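Local coordinates for cation-transporting ATPase, E1-E2 family protein (Streptococcus pneumoniae, PDB 4F2F) that probably exports copper(I) across the cell membrane at the cost of ATP, and binds copper(I) ions through this cupredoxin-like domain, at residues A[27-32]-A[80-85]. Sequence-based numbering, arbitrary orientation.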
ATOM      1  N   PRO A  27      -2.208  -2.183   7.849  1.00 17.94           N
ATOM      2  CA  PRO A  27      -3.479  -2.731   7.362  1.00 18.59           C
ATOM      3  C   PRO A  27      -3.354  -3.268   5.942  1.00 21.31           C
ATOM      4  O   PRO A  27      -2.611  -2.708   5.137  1.00 23.35           O
ATOM      5  CB  PRO A  27      -4.397  -1.508   7.363  1.00 22.08           C
ATOM      6  CG  PRO A  27      -3.475  -0.366   7.107  1.00 23.46           C
ATOM      7  CD  PRO A  27      -2.206  -0.708   7.838  1.00 20.79           C
ATOM      8  N   ALA A  28      -4.084  -4.336   5.640  1.00 22.34           N
ATOM      9  CA  ALA A  28      -4.052  -4.923   4.307  1.00 21.08           C
ATOM     10  C   ALA A  28      -4.973  -4.178   3.348  1.00 21.46           C
ATOM     11  O   ALA A  28      -4.760  -4.189   2.137  1.00 19.85           O
ATOM     12  CB  ALA A  28      -4.420  -6.395   4.367  1.00 22.55           C
ATOM     13  N   HIS A  29      -5.997  -3.527   3.892  1.00 21.74           N
ATOM     14  CA  HIS A  29      -6.967  -2.818   3.068  1.00 20.80           C
ATOM     15  C   HIS A  29      -7.058  -1.354   3.462  1.00 20.67           C
ATOM     16  O   HIS A  29      -7.303  -1.028   4.623  1.00 20.67           O
ATOM     17  CB  HIS A  29      -8.339  -3.484   3.168  1.00 23.18           C
ATOM     18  CG  HIS A  29      -8.313  -4.950   2.875  1.00 21.47           C
ATOM     19  ND1 HIS A  29      -8.079  -5.451   1.614  1.00 23.90           N
ATOM     20  CD2 HIS A  29      -8.476  -6.024   3.685  1.00 23.37           C
ATOM     21  CE1 HIS A  29      -8.105  -6.773   1.656  1.00 24.04           C
ATOM     22  NE2 HIS A  29      -8.344  -7.143   2.901  1.00 26.52           N
ATOM     23  N   ILE A  30      -6.854  -0.473   2.491  1.00 20.09           N
ATOM     24  CA  ILE A  30      -6.871   0.958   2.754  1.00 19.09           C
ATOM     25  C   ILE A  30      -7.793   1.689   1.786  1.00 22.44           C
ATOM     26  O   ILE A  30      -8.194   1.142   0.758  1.00 20.87           O
ATOM     27  CB  ILE A  30      -5.456   1.569   2.676  1.00 21.24           C
ATOM     28  CG1 ILE A  30      -4.958   1.608   1.231  1.00 19.69           C
ATOM     29  CG2 ILE A  30      -4.485   0.801   3.564  1.00 20.45           C
ATOM     30  CD1 ILE A  30      -3.589   2.242   1.076  1.00 18.92           C
ATOM     31  N   GLN A  31      -8.125   2.930   2.128  1.00 22.42           N
ATOM     32  CA  GLN A  31      -8.963   3.767   1.282  1.00 20.86           C
ATOM     33  C   GLN A  31      -8.222   5.047   0.909  1.00 22.61           C
ATOM     34  O   GLN A  31      -7.565   5.665   1.750  1.00 23.85           O
ATOM     35  CB  GLN A  31     -10.278   4.101   1.991  1.00 23.06           C
ATOM     36  CG  GLN A  31     -11.232   4.947   1.158  1.00 24.17           C
ATOM     37  CD  GLN A  31     -12.458   5.387   1.934  1.00 29.79           C
ATOM     38  OE1 GLN A  31     -13.372   4.599   2.178  1.00 33.45           O
ATOM     39  NE2 GLN A  31     -12.484   6.657   2.324  1.00 29.26           N
ATOM     40  N   LEU A  32      -8.322   5.430  -0.360  1.00 20.93           N
ATOM     41  CA  LEU A  32      -7.662   6.628  -0.862  1.00 22.71           C
ATOM     42  C   LEU A  32      -8.659   7.517  -1.599  1.00 27.16           C
ATOM     43  O   LEU A  32      -9.595   7.022  -2.224  1.00 25.69           O
ATOM     44  CB  LEU A  32      -6.522   6.250  -1.809  1.00 23.85           C
ATOM     45  CG  LEU A  32      -5.411   5.344  -1.278  1.00 21.73           C
ATOM     46  CD1 LEU A  32      -4.450   4.990  -2.399  1.00 23.10           C
ATOM     47  CD2 LEU A  32      -4.669   6.004  -0.126  1.00 22.10           C
ATOM     48  N   LEU A  80     -11.334   5.078  -9.923  1.00 23.68           N
ATOM     49  CA  LEU A  80     -12.164   4.686  -8.791  1.00 21.98           C
ATOM     50  C   LEU A  80     -12.228   3.171  -8.639  1.00 20.10           C
ATOM     51  O   LEU A  80     -12.005   2.432  -9.599  1.00 22.23           O
ATOM     52  CB  LEU A  80     -13.578   5.242  -8.958  1.00 24.32           C
ATOM     53  CG  LEU A  80     -13.720   6.761  -9.000  1.00 26.35           C
ATOM     54  CD1 LEU A  80     -15.121   7.157  -9.444  1.00 37.91           C
ATOM     55  CD2 LEU A  80     -13.394   7.363  -7.643  1.00 25.83           C
ATOM     56  N   GLY A  81     -12.534   2.715  -7.428  1.00 22.32           N
ATOM     57  CA  GLY A  81     -12.754   1.303  -7.181  1.00 22.85           C
ATOM     58  C   GLY A  81     -11.671   0.613  -6.374  1.00 23.88           C
ATOM     59  O   GLY A  81     -10.755   1.251  -5.852  1.00 22.54           O
ATOM     60  N   ARG A  82     -11.790  -0.706  -6.275  1.00 21.32           N
ATOM     61  CA  ARG A  82     -10.841  -1.530  -5.535  1.00 20.16           C
ATOM     62  C   ARG A  82      -9.704  -1.995  -6.439  1.00 20.94           C
ATOM     63  O   ARG A  82      -9.940  -2.503  -7.538  1.00 23.76           O
ATOM     64  CB  ARG A  82     -11.563  -2.745  -4.950  1.00 23.19           C
ATOM     65  CG  ARG A  82     -10.682  -3.694  -4.157  1.00 20.51           C
ATOM     66  CD  ARG A  82     -11.291  -5.088  -4.141  1.00 21.70           C
ATOM     67  NE  ARG A  82     -10.650  -5.970  -3.170  1.00 21.11           N
ATOM     68  CZ  ARG A  82      -9.559  -6.690  -3.414  1.00 23.67           C
ATOM     69  NH1 ARG A  82      -8.969  -6.628  -4.599  1.00 22.89           N
ATOM     70  NH2 ARG A  82      -9.055  -7.469  -2.465  1.00 25.30           N
ATOM     71  N   HIS A  83      -8.474  -1.821  -5.966  1.00 18.78           N
ATOM     72  CA  HIS A  83      -7.284  -2.225  -6.704  1.00 20.51           C
ATOM     73  C   HIS A  83      -6.379  -3.042  -5.794  1.00 20.07           C
ATOM     74  O   HIS A  83      -6.343  -2.819  -4.585  1.00 20.68           O
ATOM     75  CB  HIS A  83      -6.528  -0.996  -7.209  1.00 19.09           C
ATOM     76  CG  HIS A  83      -7.392  -0.012  -7.933  1.00 22.46           C
ATOM     77  ND1 HIS A  83      -7.826  -0.214  -9.223  1.00 22.45           N
ATOM     78  CD2 HIS A  83      -7.903   1.179  -7.546  1.00 21.98           C
ATOM     79  CE1 HIS A  83      -8.573   0.808  -9.600  1.00 22.84           C
ATOM     80  NE2 HIS A  83      -8.633   1.669  -8.601  1.00 20.95           N
ATOM     81  N   GLU A  84      -5.642  -3.983  -6.371  1.00 18.54           N
ATOM     82  CA  GLU A  84      -4.786  -4.852  -5.575  1.00 17.92           C
ATOM     83  C   GLU A  84      -3.354  -4.339  -5.483  1.00 16.82           C
ATOM     84  O   GLU A  84      -2.810  -3.794  -6.447  1.00 17.92           O
ATOM     85  CB  GLU A  84      -4.791  -6.276  -6.146  1.00 16.46           C
ATOM     86  CG  GLU A  84      -3.785  -7.226  -5.498  1.00 17.60           C
ATOM     87  CD  GLU A  84      -3.827  -8.619  -6.102  1.00 20.89           C
ATOM     88  OE1 GLU A  84      -2.772  -9.106  -6.561  1.00 20.66           O
ATOM     89  OE2 GLU A  84      -4.915  -9.233  -6.112  1.00 23.06           O
ATOM     90  N   PHE A  85      -2.764  -4.493  -4.302  1.00 17.64           N
ATOM     91  CA  PHE A  85      -1.320  -4.405  -4.143  1.00 14.63           C
ATOM     92  C   PHE A  85      -0.871  -5.701  -3.477  1.00 17.30           C
ATOM     93  O   PHE A  85      -1.677  -6.403  -2.871  1.00 15.66           O
ATOM     94  CB  PHE A  85      -0.896  -3.159  -3.346  1.00 15.99           C
ATOM     95  CG  PHE A  85      -1.165  -3.238  -1.862  1.00 16.54           C
ATOM     96  CD1 PHE A  85      -0.300  -3.919  -1.018  1.00 16.97           C
ATOM     97  CD2 PHE A  85      -2.253  -2.584  -1.305  1.00 16.36           C
ATOM     98  CE1 PHE A  85      -0.533  -3.974   0.346  1.00 16.71           C
ATOM     99  CE2 PHE A  85      -2.493  -2.636   0.059  1.00 17.84           C
ATOM    100  CZ  PHE A  85      -1.630  -3.333   0.884  1.00 17.31           C
TER
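F85 lays the CE2–CZ side of its ring against the A28 carbonyl in a van der Waals contact: CE2 stands 3.4 Å from A28 O, which lies out of the ring plane, and no hydrogen bond is involved. The P27 carbonyl oxygen approaches the same ring at its edge, near the ring plane, 4.4 Å from F85 CZ; the slightly positive ring rim may suit this more distant oxygen. With chi1 at 74°, F85 CG sits between the backbone N and the carbonyl carbon, which carries the ring to the loop P27–A28 leading into strand 29-33. A large flat side chain suits this buried place, because it also packs against F56, Y25 and I19, about 10 Å from a bound copper(I) ion. On the more exposed flank, where a long charged chain is at home, H29 and R82 approach loosely, H29 CE1 lying 4.3 Å from R82 NH2. R82 is extended through chi3, and chi4 (-86°) turns its guanidinium; the imidazole is anchored through ND1 by a hydrogen bond to S95 OG, and the methyl of its sequence neighbour A28 lies over one face, offset toward the rim. Strands 29-33 and 81-87 are not paired directly, H29 CA and E84 CA being 9.1 Å apart. In this cupredoxin-like sheet strand 93-99 lies between them, parallel to 29-33 and antiparallel to 81-87.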